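Local coordinates for protein pyroglutamyl-peptidase I (Fervidobacterium islandicum, PDB 6LTQ) that removes N-terminal pyroglutamyl residues from peptides and probably works as a thermostable cysteine peptidase in keratin breakdown, at residues N74-A78 against T172-L177; F45-L50 against L214-K218; L181-P185 against S200-Q206; R91-V95 against I131-A135; L137-I143 against K208-I213. One frame throughout, in Å; residues are numbered along the deposited sequence.

Contact 1 of 5, residues N74-A78 against T172-L177; sequences NIDIA and TPKHAL
Ala78 and Ala176 pair as parallel neighbours in the mixed beta sheet at the centre of this alpha/beta fold, where strands 77-83 and 175-181 run side by side. Three backbone bonds of good geometry join them. Ala78 N gives to His175 O at 3.0 Å. Leu177 N gives to Ala78 O, also at 3.0 Å. His175 N gives to Asp76 O at 3.2 Å. Lys174 N is closer to this same Asp76 O, at 2.8 Å, but its bond is weak, with an N-H...O angle of only 122°. Asp76 O therefore serves two successive amides where the strand pair begins.

On one face of the sheet, Ile77 and His175 lie alongside and point the same way. Ile77 CG2, anti to the backbone N, faces His175 CB at 3.9 Å. On the other face sit Ala78 and Ala176, with Pro173 beside Ala78.

Pro173 follows a cis peptide bond and enters the pair from the loop. Its ring packs against Ile75 and, further out, against Tyr70 of helix 59-72. Strand 15-22 flanks 77-83 through the backbone of Ser16 and Leu18. The end of Lys174 turns away from 74-78, and its NZ bonds to Gly171 O. Before the regular pairing starts, the CA-H of Pro173 leans on Ile75 O, with Pro173 CA 3.5 Å from that oxygen.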
# COMPACT_ATOMS: atom_id res chain seq x y z
N ASN D 74 -27.37 -24.41 21.51
CA ASN D 74 -27.51 -23.11 22.16
C ASN D 74 -26.14 -22.43 22.22
O ASN D 74 -25.20 -23.00 22.78
CB ASN D 74 -28.09 -23.23 23.56
CG ASN D 74 -28.52 -21.88 24.12
OD1 ASN D 74 -28.57 -20.88 23.40
ND2 ASN D 74 -28.83 -21.83 25.42
N ILE D 75 -26.05 -21.22 21.68
CA ILE D 75 -24.79 -20.49 21.54
C ILE D 75 -24.94 -19.11 22.18
O ILE D 75 -25.86 -18.36 21.83
CB ILE D 75 -24.40 -20.32 20.05
CG1 ILE D 75 -24.22 -21.67 19.36
CG2 ILE D 75 -23.16 -19.42 19.91
CD1 ILE D 75 -23.20 -22.59 20.03
N ASP D 76 -24.02 -18.77 23.08
CA ASP D 76 -23.99 -17.42 23.64
C ASP D 76 -23.18 -16.41 22.80
O ASP D 76 -23.57 -15.24 22.69
CB ASP D 76 -23.41 -17.43 25.04
CG ASP D 76 -24.21 -18.29 25.99
OD1 ASP D 76 -23.60 -19.00 26.82
OD2 ASP D 76 -25.46 -18.28 25.88
N ILE D 77 -22.00 -16.80 22.30
CA ILE D 77 -21.12 -15.88 21.55
C ILE D 77 -20.64 -16.59 20.30
O ILE D 77 -20.09 -17.69 20.37
CB ILE D 77 -19.91 -15.42 22.37
CG1 ILE D 77 -20.31 -15.09 23.80
CG2 ILE D 77 -19.23 -14.22 21.69
CD1 ILE D 77 -19.14 -15.04 24.73
N ALA D 78 -20.78 -15.92 19.17
CA ALA D 78 -20.25 -16.41 17.91
C ALA D 78 -18.95 -15.67 17.66
O ALA D 78 -18.92 -14.44 17.71
CB ALA D 78 -21.24 -16.20 16.77
N THR D 172 -30.33 -14.74 20.30
CA THR D 172 -29.35 -15.80 20.13
C THR D 172 -28.68 -15.63 18.80
O THR D 172 -29.36 -15.59 17.74
CB THR D 172 -30.00 -17.19 20.26
OG1 THR D 172 -30.34 -17.43 21.63
CG2 THR D 172 -29.02 -18.28 19.81
N PRO D 173 -27.33 -15.53 18.75
CA PRO D 173 -26.43 -15.51 19.93
C PRO D 173 -26.54 -14.21 20.76
O PRO D 173 -27.15 -13.32 20.19
CB PRO D 173 -25.04 -15.65 19.28
CG PRO D 173 -25.19 -15.02 17.93
CD PRO D 173 -26.59 -15.38 17.47
N LYS D 174 -26.06 -14.08 21.99
CA LYS D 174 -26.05 -12.78 22.66
C LYS D 174 -25.05 -11.81 22.02
O LYS D 174 -25.26 -10.58 22.02
CB LYS D 174 -25.80 -13.04 24.13
CG LYS D 174 -27.08 -13.33 24.90
CD LYS D 174 -28.01 -14.39 24.44
CE LYS D 174 -29.24 -13.98 25.24
NZ LYS D 174 -30.44 -14.33 24.57
N HIS D 175 -23.93 -12.34 21.51
CA HIS D 175 -22.89 -11.50 20.95
C HIS D 175 -22.33 -12.17 19.71
O HIS D 175 -22.36 -13.39 19.56
CB HIS D 175 -21.77 -11.24 21.96
CG HIS D 175 -22.05 -10.16 22.97
ND1 HIS D 175 -22.21 -8.84 22.61
CD2 HIS D 175 -22.12 -10.20 24.32
CE1 HIS D 175 -22.40 -8.12 23.70
NE2 HIS D 175 -22.35 -8.91 24.75
N ALA D 176 -21.79 -11.35 18.81
CA ALA D 176 -21.04 -11.88 17.70
C ALA D 176 -19.88 -10.94 17.41
O ALA D 176 -20.01 -9.72 17.57
CB ALA D 176 -21.92 -12.05 16.47
N LEU D 177 -18.75 -11.54 17.04
CA LEU D 177 -17.56 -10.82 16.60
C LEU D 177 -16.97 -11.55 15.41
O LEU D 177 -16.93 -12.79 15.39
CB LEU D 177 -16.53 -10.69 17.74
CG LEU D 177 -15.18 -10.01 17.46
CD1 LEU D 177 -15.35 -8.52 17.06
CD2 LEU D 177 -14.25 -10.13 18.64

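Contact 2 of 5, residues F45-L50 against L214-K218; sequences FPHISL and LENLK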
# COMPACT_ATOMS: atom_id res chain seq x y z
N PHE D 45 -10.60 -25.42 27.63
CA PHE D 45 -10.89 -24.09 28.16
C PHE D 45 -11.70 -24.15 29.45
O PHE D 45 -12.82 -24.72 29.45
CB PHE D 45 -11.62 -23.26 27.11
CG PHE D 45 -10.73 -22.80 25.99
CD1 PHE D 45 -9.90 -21.71 26.17
CD2 PHE D 45 -10.71 -23.48 24.78
CE1 PHE D 45 -9.06 -21.29 25.14
CE2 PHE D 45 -9.88 -23.06 23.76
CZ PHE D 45 -9.06 -21.97 23.94
N PRO D 46 -11.22 -23.58 30.56
CA PRO D 46 -11.90 -23.77 31.85
C PRO D 46 -13.24 -23.08 31.98
O PRO D 46 -14.06 -23.50 32.81
CB PRO D 46 -10.90 -23.18 32.87
CG PRO D 46 -9.64 -22.90 32.09
CD PRO D 46 -10.07 -22.67 30.68
N HIS D 47 -13.50 -22.02 31.22
CA HIS D 47 -14.68 -21.20 31.42
C HIS D 47 -15.69 -21.21 30.28
O HIS D 47 -16.67 -20.46 30.34
CB HIS D 47 -14.27 -19.75 31.69
CG HIS D 47 -13.61 -19.09 30.52
ND1 HIS D 47 -12.57 -19.67 29.82
CD2 HIS D 47 -13.87 -17.91 29.90
CE1 HIS D 47 -12.20 -18.86 28.84
NE2 HIS D 47 -12.97 -17.79 28.86
N ILE D 48 -15.49 -22.01 29.24
CA ILE D 48 -16.38 -21.97 28.09
C ILE D 48 -16.64 -23.38 27.56
O ILE D 48 -15.81 -24.28 27.72
CB ILE D 48 -15.84 -21.08 26.95
CG1 ILE D 48 -14.56 -21.66 26.35
CG2 ILE D 48 -15.62 -19.63 27.42
CD1 ILE D 48 -13.96 -20.82 25.22
N SER D 49 -17.79 -23.54 26.93
CA SER D 49 -18.11 -24.74 26.16
C SER D 49 -17.93 -24.39 24.69
O SER D 49 -18.76 -23.69 24.10
CB SER D 49 -19.53 -25.22 26.46
OG SER D 49 -19.87 -25.01 27.82
N LEU D 50 -16.85 -24.88 24.10
CA LEU D 50 -16.45 -24.47 22.77
C LEU D 50 -17.08 -25.38 21.72
O LEU D 50 -16.81 -26.58 21.70
CB LEU D 50 -14.93 -24.50 22.63
CG LEU D 50 -14.41 -24.00 21.28
CD1 LEU D 50 -14.82 -22.56 21.06
CD2 LEU D 50 -12.91 -24.14 21.23
N LEU D 214 -10.37 -16.11 23.18
CA LEU D 214 -11.21 -17.08 23.89
C LEU D 214 -10.88 -17.10 25.38
O LEU D 214 -11.80 -17.16 26.21
CB LEU D 214 -11.01 -18.47 23.29
CG LEU D 214 -11.57 -18.67 21.88
CD1 LEU D 214 -11.03 -19.97 21.28
CD2 LEU D 214 -13.11 -18.62 21.86
N GLU D 215 -9.60 -17.02 25.73
CA GLU D 215 -9.21 -17.06 27.14
C GLU D 215 -9.67 -15.83 27.91
O GLU D 215 -9.80 -15.91 29.14
CB GLU D 215 -7.70 -17.18 27.30
CG GLU D 215 -7.13 -18.57 27.07
CD GLU D 215 -5.61 -18.58 27.14
OE1 GLU D 215 -5.02 -17.51 27.36
OE2 GLU D 215 -5.01 -19.65 26.91
N ASN D 216 -9.90 -14.70 27.25
CA ASN D 216 -10.17 -13.45 27.96
C ASN D 216 -11.57 -12.91 27.68
O ASN D 216 -11.84 -11.73 27.92
CB ASN D 216 -9.10 -12.42 27.62
CG ASN D 216 -7.75 -12.79 28.18
OD1 ASN D 216 -7.46 -12.51 29.34
ND2 ASN D 216 -6.92 -13.45 27.36
N LEU D 217 -12.48 -13.77 27.22
CA LEU D 217 -13.77 -13.34 26.69
C LEU D 217 -14.56 -12.53 27.71
O LEU D 217 -15.31 -11.62 27.34
CB LEU D 217 -14.57 -14.57 26.25
CG LEU D 217 -15.48 -14.47 25.03
CD1 LEU D 217 -14.91 -13.51 24.00
CD2 LEU D 217 -15.64 -15.84 24.43
N LYS D 218 -14.43 -12.86 29.00
CA LYS D 218 -15.19 -12.17 30.03
C LYS D 218 -14.98 -10.67 29.99
O LYS D 218 -15.94 -9.91 30.17
CB LYS D 218 -14.83 -12.65 31.45
CG LYS D 218 -15.11 -14.10 31.81
CD LYS D 218 -14.24 -15.00 30.98
CE LYS D 218 -12.77 -14.65 31.18
NZ LYS D 218 -11.86 -15.77 30.89
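Phe45 and Glu215 are the nearest backbone points, with CA atoms 7.3 Å apart, where the turn leading into strand 48-55 passes the C-terminal end of helix 203-215. Side chains bridge this gap.

Leu214 points into the contact and is met on several sides. The Phe45 side chain crosses it at about a right angle, with Phe45 CZ 3.9 Å from Leu214 CD1. The other methyl, Leu214 CD2, lies 4.1 Å from Ile48 CD1 and also approaches Leu50. Glu215 CG comes to the edge of the Phe45 ring, in its plane.

This is helix-on-sheet packing of an alpha/beta fold. Leu214 and Leu217 also touch Val17 of strand 15-22, the neighbour of strand 48-55. They go on to Leu79 and Ile77, respectively, of strand 77-83.

The polar part lies at the helix end, where Asn216 is the first residue to leave helical geometry. His47 has its CG between the backbone N and the carbonyl carbon (chi1 65°), which turns the imidazole toward the last helical turn. His47 NE2 gives a weak, bent bond to Leu214 O at 3.0 Å, and that oxygen lies at the ring edge. Ile48 CG2 sits over the centre of one ring face, 3.4 Å above the plane. Lys218 NZ comes over the opposite face. The lysine chain bends at chi2 and chi3, and its NZ bonds to Glu215 O at 2.7 Å from above the carbonyl plane, 39° out of it.

Contact 3 of 5, residues L181-P185 against S200-Q206; sequences LPFLP and SMTLELQ
Gln206 NE2 is held by two backbone oxygens, Pro182 O across the contact and Met201 O in its own segment, each 3.0 Å from the nitrogen. Both carbonyls are met from above their planes, so neither bond uses the usual lone-pair direction. The glutamine chain is extended beyond CG and slides past Pro182 in the opposite direction. The other end of the amide, Gln206 OE1, rests 3.2 Å from Leu181 CB.

The neighbouring bond approaches its carbonyl end-on: Met201 N gives to Phe183 O at 3.0 Å, nearly along the C=O axis. Apolar groups close in around it. Pro182 CG touches Met201 CB at 3.8 Å. Leu184 CD2 reaches Leu203 CB at the first turn of helix 203-215. Thr202 is the N-cap of that helix, and its OG1 accepts from Leu205 N. Pro185 and Ser200 also pack on Pro144 of the second subunit.

The contact joins the loop after strand 175-181 to the start of helix 203-215. All its touching residues are buried. Gln206 NE2 is satisfied twice, while Gln206 OE1 has no partner in the model, so the amide is probably held mainly through its nitrogen.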
# COMPACT_ATOMS: atom_id res chain seq x y z
N LEU D 181 -8.31 -12.62 9.17
CA LEU D 181 -6.99 -13.18 9.38
C LEU D 181 -6.10 -12.99 8.15
O LEU D 181 -6.57 -13.11 7.01
CB LEU D 181 -7.08 -14.69 9.68
CG LEU D 181 -7.97 -15.08 10.85
CD1 LEU D 181 -8.28 -16.60 10.76
CD2 LEU D 181 -7.29 -14.71 12.17
N PRO D 182 -4.81 -12.72 8.38
CA PRO D 182 -3.86 -12.66 7.26
C PRO D 182 -3.76 -14.00 6.54
O PRO D 182 -4.11 -15.05 7.08
CB PRO D 182 -2.52 -12.32 7.94
CG PRO D 182 -2.90 -11.65 9.25
CD PRO D 182 -4.20 -12.35 9.67
N PHE D 183 -3.26 -13.94 5.31
CA PHE D 183 -2.74 -15.15 4.66
C PHE D 183 -1.74 -15.85 5.58
O PHE D 183 -0.99 -15.21 6.32
CB PHE D 183 -2.02 -14.79 3.37
CG PHE D 183 -2.90 -14.69 2.17
CD1 PHE D 183 -3.92 -15.61 1.94
CD2 PHE D 183 -2.67 -13.71 1.24
CE1 PHE D 183 -4.69 -15.53 0.80
CE2 PHE D 183 -3.45 -13.62 0.09
CZ PHE D 183 -4.45 -14.54 -0.13
N LEU D 184 -1.72 -17.18 5.52
CA LEU D 184 -0.58 -17.92 6.04
C LEU D 184 0.63 -17.72 5.14
O LEU D 184 0.48 -17.49 3.93
CB LEU D 184 -0.89 -19.43 6.13
CG LEU D 184 -2.04 -19.83 7.07
CD1 LEU D 184 -2.36 -21.32 6.89
CD2 LEU D 184 -1.73 -19.53 8.54
N PRO D 185 1.84 -17.80 5.69
CA PRO D 185 3.03 -17.65 4.84
C PRO D 185 3.04 -18.61 3.65
O PRO D 185 3.42 -18.21 2.54
CB PRO D 185 4.19 -17.91 5.80
CG PRO D 185 3.63 -17.56 7.16
CD PRO D 185 2.17 -17.97 7.11
N SER D 200 1.74 -11.71 5.62
CA SER D 200 1.28 -13.00 6.12
C SER D 200 1.49 -13.04 7.63
O SER D 200 2.13 -12.17 8.21
CB SER D 200 2.02 -14.14 5.42
OG SER D 200 3.40 -14.10 5.76
N MET D 201 0.95 -14.08 8.27
CA MET D 201 1.19 -14.30 9.69
C MET D 201 1.16 -15.81 9.93
O MET D 201 0.27 -16.48 9.42
CB MET D 201 0.16 -13.57 10.56
CG MET D 201 0.41 -13.68 12.09
SD MET D 201 -0.90 -12.83 13.02
CE MET D 201 -0.36 -11.11 12.89
N THR D 202 2.15 -16.32 10.65
CA THR D 202 2.23 -17.77 10.84
C THR D 202 0.97 -18.31 11.51
O THR D 202 0.29 -17.61 12.26
CB THR D 202 3.45 -18.17 11.69
OG1 THR D 202 3.31 -17.67 13.02
CG2 THR D 202 4.75 -17.64 11.08
N LEU D 203 0.67 -19.58 11.22
CA LEU D 203 -0.46 -20.25 11.88
C LEU D 203 -0.30 -20.21 13.39
O LEU D 203 -1.28 -20.00 14.13
CB LEU D 203 -0.57 -21.70 11.39
CG LEU D 203 -1.71 -22.50 12.02
CD1 LEU D 203 -3.09 -21.93 11.62
CD2 LEU D 203 -1.59 -23.97 11.63
N GLU D 204 0.94 -20.38 13.87
CA GLU D 204 1.15 -20.39 15.31
C GLU D 204 0.73 -19.07 15.95
O GLU D 204 0.02 -19.05 16.97
CB GLU D 204 2.62 -20.71 15.62
CG GLU D 204 3.15 -21.98 14.90
CD GLU D 204 3.68 -21.72 13.48
OE1 GLU D 204 4.84 -21.25 13.34
OE2 GLU D 204 2.98 -22.02 12.49
N LEU D 205 1.11 -17.94 15.34
CA LEU D 205 0.75 -16.65 15.92
C LEU D 205 -0.74 -16.36 15.77
O LEU D 205 -1.38 -15.84 16.70
CB LEU D 205 1.60 -15.53 15.29
CG LEU D 205 1.45 -14.15 15.95
CD1 LEU D 205 1.79 -14.19 17.45
CD2 LEU D 205 2.29 -13.10 15.21
N GLN D 206 -1.33 -16.69 14.61
CA GLN D 206 -2.77 -16.51 14.45
C GLN D 206 -3.55 -17.35 15.46
O GLN D 206 -4.55 -16.89 16.02
CB GLN D 206 -3.22 -16.88 13.03
CG GLN D 206 -2.62 -16.05 11.92
CD GLN D 206 -3.40 -16.20 10.65
OE1 GLN D 206 -4.62 -16.42 10.68
NE2 GLN D 206 -2.72 -16.08 9.52

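Contact 4 of 5, residues R91-V95 against I131-A135; sequences RLERV and IKAVA
Arg94 crosses Ile131 at a slant and touches it from CB to the guanidinium. Its CB is 3.9 Å from Ile131 CD1. From CG onward it follows the other branch: CD is 3.7 Å from Ile131 CG2, and NE is 3.6 Å from the same methyl. CG is anti to the backbone N (chi1 -164°) and the chain stays extended to NE, which carries the guanidinium past the first turn of helix 131-140. Ile131 CG2 sits under one face of that flat group, offset toward its rim. The tip goes elsewhere. Arg94 NH1 bonds to Tyr149 OH, and Arg94 NH2 forms a salt bridge with Asp114 of the third subunit. Lys132 NZ reaches the same aspartate, so the two like charges share an anion at the subunit interface.

Ile131 also sends CD1 over the strand backbone, 3.5 Å from Glu93 O. Leu92 fills the rest of the contact. Its CB meets Ile131 CD1 at 3.8 Å, its CD2 meets Val134 CG1 at 4.0 Å, and its CD1 presses on Ala135 CB at 3.6 Å.

This is strand-helix packing in the alpha/beta fold. The axes of strand 91-93 and helix 131-135 are 9.4 Å apart and run almost antiparallel, at 172°. Glu93 points away from the helix and bonds through OE2 to His180 ND1, consistent with the Glu-His pair of the Cys-His-Glu catalytic triad of this family. The chemistry implies a division of labour: Leu92 and Ile131 seal the strand onto the helix, Glu93 turns to the probable active site, and Arg94 and Lys132 reach the subunit interface.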
# COMPACT_ATOMS: atom_id res chain seq x y z
N ARG D 91 -7.42 -8.66 12.24
CA ARG D 91 -8.31 -7.61 11.76
C ARG D 91 -9.70 -7.81 12.38
O ARG D 91 -10.50 -8.62 11.91
CB ARG D 91 -8.35 -7.62 10.24
CG ARG D 91 -9.29 -6.61 9.62
CD ARG D 91 -9.06 -6.54 8.12
NE ARG D 91 -10.28 -6.22 7.39
CZ ARG D 91 -10.31 -5.98 6.08
NH1 ARG D 91 -11.47 -5.71 5.49
NH2 ARG D 91 -9.18 -5.99 5.37
N LEU D 92 -9.96 -7.06 13.44
CA LEU D 92 -11.20 -7.17 14.19
C LEU D 92 -12.27 -6.32 13.51
O LEU D 92 -12.12 -5.09 13.39
CB LEU D 92 -10.98 -6.72 15.63
CG LEU D 92 -9.75 -7.41 16.23
CD1 LEU D 92 -9.24 -6.64 17.40
CD2 LEU D 92 -10.09 -8.86 16.65
N GLU D 93 -13.35 -6.97 13.08
CA GLU D 93 -14.38 -6.31 12.28
C GLU D 93 -15.49 -5.78 13.17
O GLU D 93 -16.13 -6.54 13.91
CB GLU D 93 -14.93 -7.28 11.24
CG GLU D 93 -13.88 -7.75 10.24
CD GLU D 93 -13.42 -6.66 9.26
OE1 GLU D 93 -13.91 -5.50 9.34
OE2 GLU D 93 -12.59 -6.98 8.38
N ARG D 94 -15.76 -4.48 13.08
CA ARG D 94 -16.77 -3.87 13.92
C ARG D 94 -18.13 -3.78 13.26
O ARG D 94 -19.13 -3.62 13.97
CB ARG D 94 -16.32 -2.46 14.33
CG ARG D 94 -17.09 -1.87 15.49
CD ARG D 94 -16.41 -0.67 16.06
NE ARG D 94 -17.00 -0.28 17.35
CZ ARG D 94 -16.52 0.66 18.15
NH1 ARG D 94 -15.43 1.34 17.81
NH2 ARG D 94 -17.13 0.92 19.30
N VAL D 95 -18.19 -3.83 11.92
CA VAL D 95 -19.40 -3.47 11.17
C VAL D 95 -19.75 -4.60 10.22
O VAL D 95 -18.90 -5.07 9.45
CB VAL D 95 -19.21 -2.18 10.35
CG1 VAL D 95 -20.44 -1.91 9.47
CG2 VAL D 95 -18.92 -1.01 11.26
N ILE D 131 -14.79 -4.16 21.30
CA ILE D 131 -13.82 -4.53 20.29
C ILE D 131 -12.49 -3.80 20.49
O ILE D 131 -11.42 -4.36 20.21
CB ILE D 131 -14.42 -4.31 18.89
CG1 ILE D 131 -13.51 -4.87 17.80
CG2 ILE D 131 -14.79 -2.84 18.64
CD1 ILE D 131 -14.22 -4.95 16.43
N LYS D 132 -12.51 -2.57 21.01
CA LYS D 132 -11.24 -1.88 21.25
C LYS D 132 -10.44 -2.57 22.34
O LYS D 132 -9.20 -2.62 22.28
CB LYS D 132 -11.48 -0.42 21.64
CG LYS D 132 -12.17 0.41 20.58
CD LYS D 132 -11.32 0.60 19.35
CE LYS D 132 -10.56 1.92 19.44
NZ LYS D 132 -11.47 3.01 19.89
N ALA D 133 -11.13 -3.12 23.34
CA ALA D 133 -10.44 -3.87 24.38
C ALA D 133 -9.81 -5.15 23.84
O ALA D 133 -8.75 -5.56 24.31
CB ALA D 133 -11.40 -4.17 25.54
N VAL D 134 -10.45 -5.81 22.87
CA VAL D 134 -9.82 -6.97 22.24
C VAL D 134 -8.53 -6.55 21.55
O VAL D 134 -7.47 -7.15 21.75
CB VAL D 134 -10.78 -7.65 21.24
CG1 VAL D 134 -10.13 -8.91 20.63
CG2 VAL D 134 -12.11 -7.99 21.89
N ALA D 135 -8.60 -5.48 20.75
CA ALA D 135 -7.42 -4.99 20.04
C ALA D 135 -6.32 -4.61 21.02
O ALA D 135 -5.15 -4.92 20.80
CB ALA D 135 -7.78 -3.80 19.15

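Contact 5 of 5, residues L137-I143 against K208-I213; sequences LLKKKKI and KAVRLI
Ile143 and Leu212 meet methyl to methyl; no flat side chain takes part in this contact. A flat backbone group does: Leu138 CD2 comes 3.7 Å from Ala209 O.

Ile143 CD1 has several neighbours. It lies 3.7 Å from Leu212 CD1, 3.9 Å from Ala209 CA and 4.0 Å from Lys208 CG. Its CG1 is anti to the carbonyl carbon (chi1 -57°), and the chain then runs out straight so that CD1 reaches across to the helix. Leu212 is flanked on further sides. Lys141 CB touches its CD1 at 3.9 Å, and Leu137 CD2 touches its CB at 4.1 Å. The small side chain of Ala209 lets Leu138 and Ile143 come close to the helix surface.

Water bridges the exposed side. Lys208 is fully extended, and its NZ gives to two waters. One of them gives back to Lys141 O at 2.7 Å, and the other does so only weakly, so the ammonium and the carbonyl are linked without touching.

A Schellman motif ends helix 131-140. Lys142 has positive phi and is its C-prime residue, with Ile143 N bonded to Leu138 O and Lys142 N to Lys139 O. This turn brings Ile143 round to face helix 203-215. The two helices lie next to each other on the sheet: Leu138, Ile143 and Ala209 all rest on Ile90 of strand 90-97, and Ile213 continues onto Leu79 of strand 77-83.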
# COMPACT_ATOMS: atom_id res chain seq x y z
N LEU D 137 -5.83 -5.76 24.07
CA LEU D 137 -5.27 -6.97 24.68
C LEU D 137 -4.27 -7.64 23.76
O LEU D 137 -3.17 -8.03 24.18
CB LEU D 137 -6.39 -7.96 25.02
CG LEU D 137 -5.88 -9.16 25.83
CD1 LEU D 137 -6.77 -9.39 27.04
CD2 LEU D 137 -5.80 -10.41 24.99
N LEU D 138 -4.64 -7.82 22.48
CA LEU D 138 -3.75 -8.47 21.53
C LEU D 138 -2.44 -7.71 21.37
O LEU D 138 -1.35 -8.30 21.42
CB LEU D 138 -4.45 -8.63 20.19
CG LEU D 138 -5.61 -9.64 20.22
CD1 LEU D 138 -6.35 -9.64 18.90
CD2 LEU D 138 -5.07 -11.04 20.55
N LYS D 139 -2.51 -6.38 21.25
CA LYS D 139 -1.29 -5.59 21.09
C LYS D 139 -0.41 -5.70 22.33
O LYS D 139 0.82 -5.83 22.24
CB LYS D 139 -1.59 -4.10 20.84
CG LYS D 139 -2.31 -3.73 19.52
CD LYS D 139 -2.68 -2.25 19.58
CE LYS D 139 -3.60 -1.87 18.44
NZ LYS D 139 -2.82 -1.76 17.17
N LYS D 140 -1.04 -5.73 23.51
CA LYS D 140 -0.25 -5.72 24.72
C LYS D 140 0.47 -7.04 24.86
O LYS D 140 1.51 -7.15 25.52
CB LYS D 140 -1.21 -5.50 25.85
CG LYS D 140 -0.90 -4.22 26.50
CD LYS D 140 -0.91 -3.24 25.15
CE LYS D 140 -0.34 -1.83 25.50
NZ LYS D 140 -0.83 -0.85 26.58
N LYS D 141 -0.10 -8.07 24.25
CA LYS D 141 0.53 -9.39 24.13
C LYS D 141 1.44 -9.50 22.90
O LYS D 141 1.78 -10.62 22.48
CB LYS D 141 -0.53 -10.49 24.03
CG LYS D 141 -1.48 -10.53 25.23
CD LYS D 141 -0.74 -10.96 26.50
CE LYS D 141 -1.71 -11.00 27.67
NZ LYS D 141 -1.10 -11.56 28.90
N LYS D 142 1.77 -8.37 22.28
CA LYS D 142 2.75 -8.27 21.18
C LYS D 142 2.25 -8.87 19.87
O LYS D 142 3.05 -9.35 19.05
CB LYS D 142 4.10 -8.90 21.57
CG LYS D 142 4.68 -8.34 22.88
CD LYS D 142 6.03 -8.97 23.17
CE LYS D 142 6.48 -8.66 24.59
NZ LYS D 142 6.60 -7.20 24.81
N ILE D 143 0.95 -8.84 19.64
CA ILE D 143 0.37 -9.36 18.41
C ILE D 143 -0.21 -8.19 17.63
O ILE D 143 -1.11 -7.50 18.14
CB ILE D 143 -0.70 -10.43 18.69
CG1 ILE D 143 -0.08 -11.58 19.51
CG2 ILE D 143 -1.25 -10.96 17.39
CD1 ILE D 143 -1.05 -12.74 19.79
N LYS D 208 -2.47 -18.36 18.39
CA LYS D 208 -2.29 -17.71 19.68
C LYS D 208 -3.25 -16.53 19.83
O LYS D 208 -3.83 -16.32 20.91
CB LYS D 208 -0.83 -17.28 19.86
CG LYS D 208 -0.58 -16.51 21.14
CD LYS D 208 0.90 -16.17 21.34
CE LYS D 208 1.13 -15.36 22.61
NZ LYS D 208 2.57 -15.03 22.86
N ALA D 209 -3.44 -15.75 18.76
CA ALA D 209 -4.33 -14.60 18.88
C ALA D 209 -5.75 -15.03 19.20
O ALA D 209 -6.39 -14.49 20.11
CB ALA D 209 -4.29 -13.78 17.58
N VAL D 210 -6.27 -16.01 18.46
CA VAL D 210 -7.63 -16.47 18.69
C VAL D 210 -7.74 -17.13 20.06
O VAL D 210 -8.74 -16.96 20.77
CB VAL D 210 -8.08 -17.40 17.56
CG1 VAL D 210 -9.46 -18.00 17.86
CG2 VAL D 210 -8.12 -16.61 16.23
N ARG D 211 -6.70 -17.87 20.46
CA ARG D 211 -6.65 -18.47 21.80
C ARG D 211 -6.78 -17.41 22.87
O ARG D 211 -7.58 -17.54 23.81
CB ARG D 211 -5.37 -19.30 21.91
CG ARG D 211 -5.12 -20.13 23.18
CD ARG D 211 -3.73 -20.11 23.71
NE ARG D 211 -2.79 -20.60 22.70
CZ ARG D 211 -1.47 -20.81 22.82
NH1 ARG D 211 -0.85 -20.82 23.99
NH2 ARG D 211 -0.79 -21.24 21.72
N LEU D 212 -6.07 -16.29 22.70
CA LEU D 212 -6.13 -15.22 23.68
C LEU D 212 -7.50 -14.57 23.74
O LEU D 212 -7.92 -14.10 24.81
CB LEU D 212 -5.06 -14.16 23.38
CG LEU D 212 -3.62 -14.52 23.77
CD1 LEU D 212 -2.61 -13.63 23.02
CD2 LEU D 212 -3.45 -14.40 25.29
N ILE D 213 -8.19 -14.45 22.60
CA ILE D 213 -9.54 -13.89 22.63
C ILE D 213 -10.45 -14.81 23.45
O ILE D 213 -11.21 -14.36 24.31
CB ILE D 213 -10.08 -13.68 21.21
CG1 ILE D 213 -9.26 -12.63 20.44
CG2 ILE D 213 -11.56 -13.27 21.27
CD1 ILE D 213 -9.61 -12.58 18.96
O HOH W 1 3.35 -13.20 20.76
O HOH W 2 2.84 -12.46 24.21

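Overall arrangement
The five contacts tie one alpha/beta fold together around its mixed central sheet. Contact 1 pairs two strands, and contacts 2 and 4 pack helices on that sheet. Helix 203-215 is shared by contacts 2, 3 and 5, and helix 131-140 by contacts 4 and 5, whose centres are about 12 Å apart. Along the chain, contact 2 encloses all the others. Contact 4 is nested in contact 1, and contact 3 in contact 5. The centres of contacts 1 and 3 lie about 25 Å apart, on opposite sides of the chain's centre. Contacts 3 and 5 border the second subunit, and contact 4 the third, so the same helices help build both core and assembly.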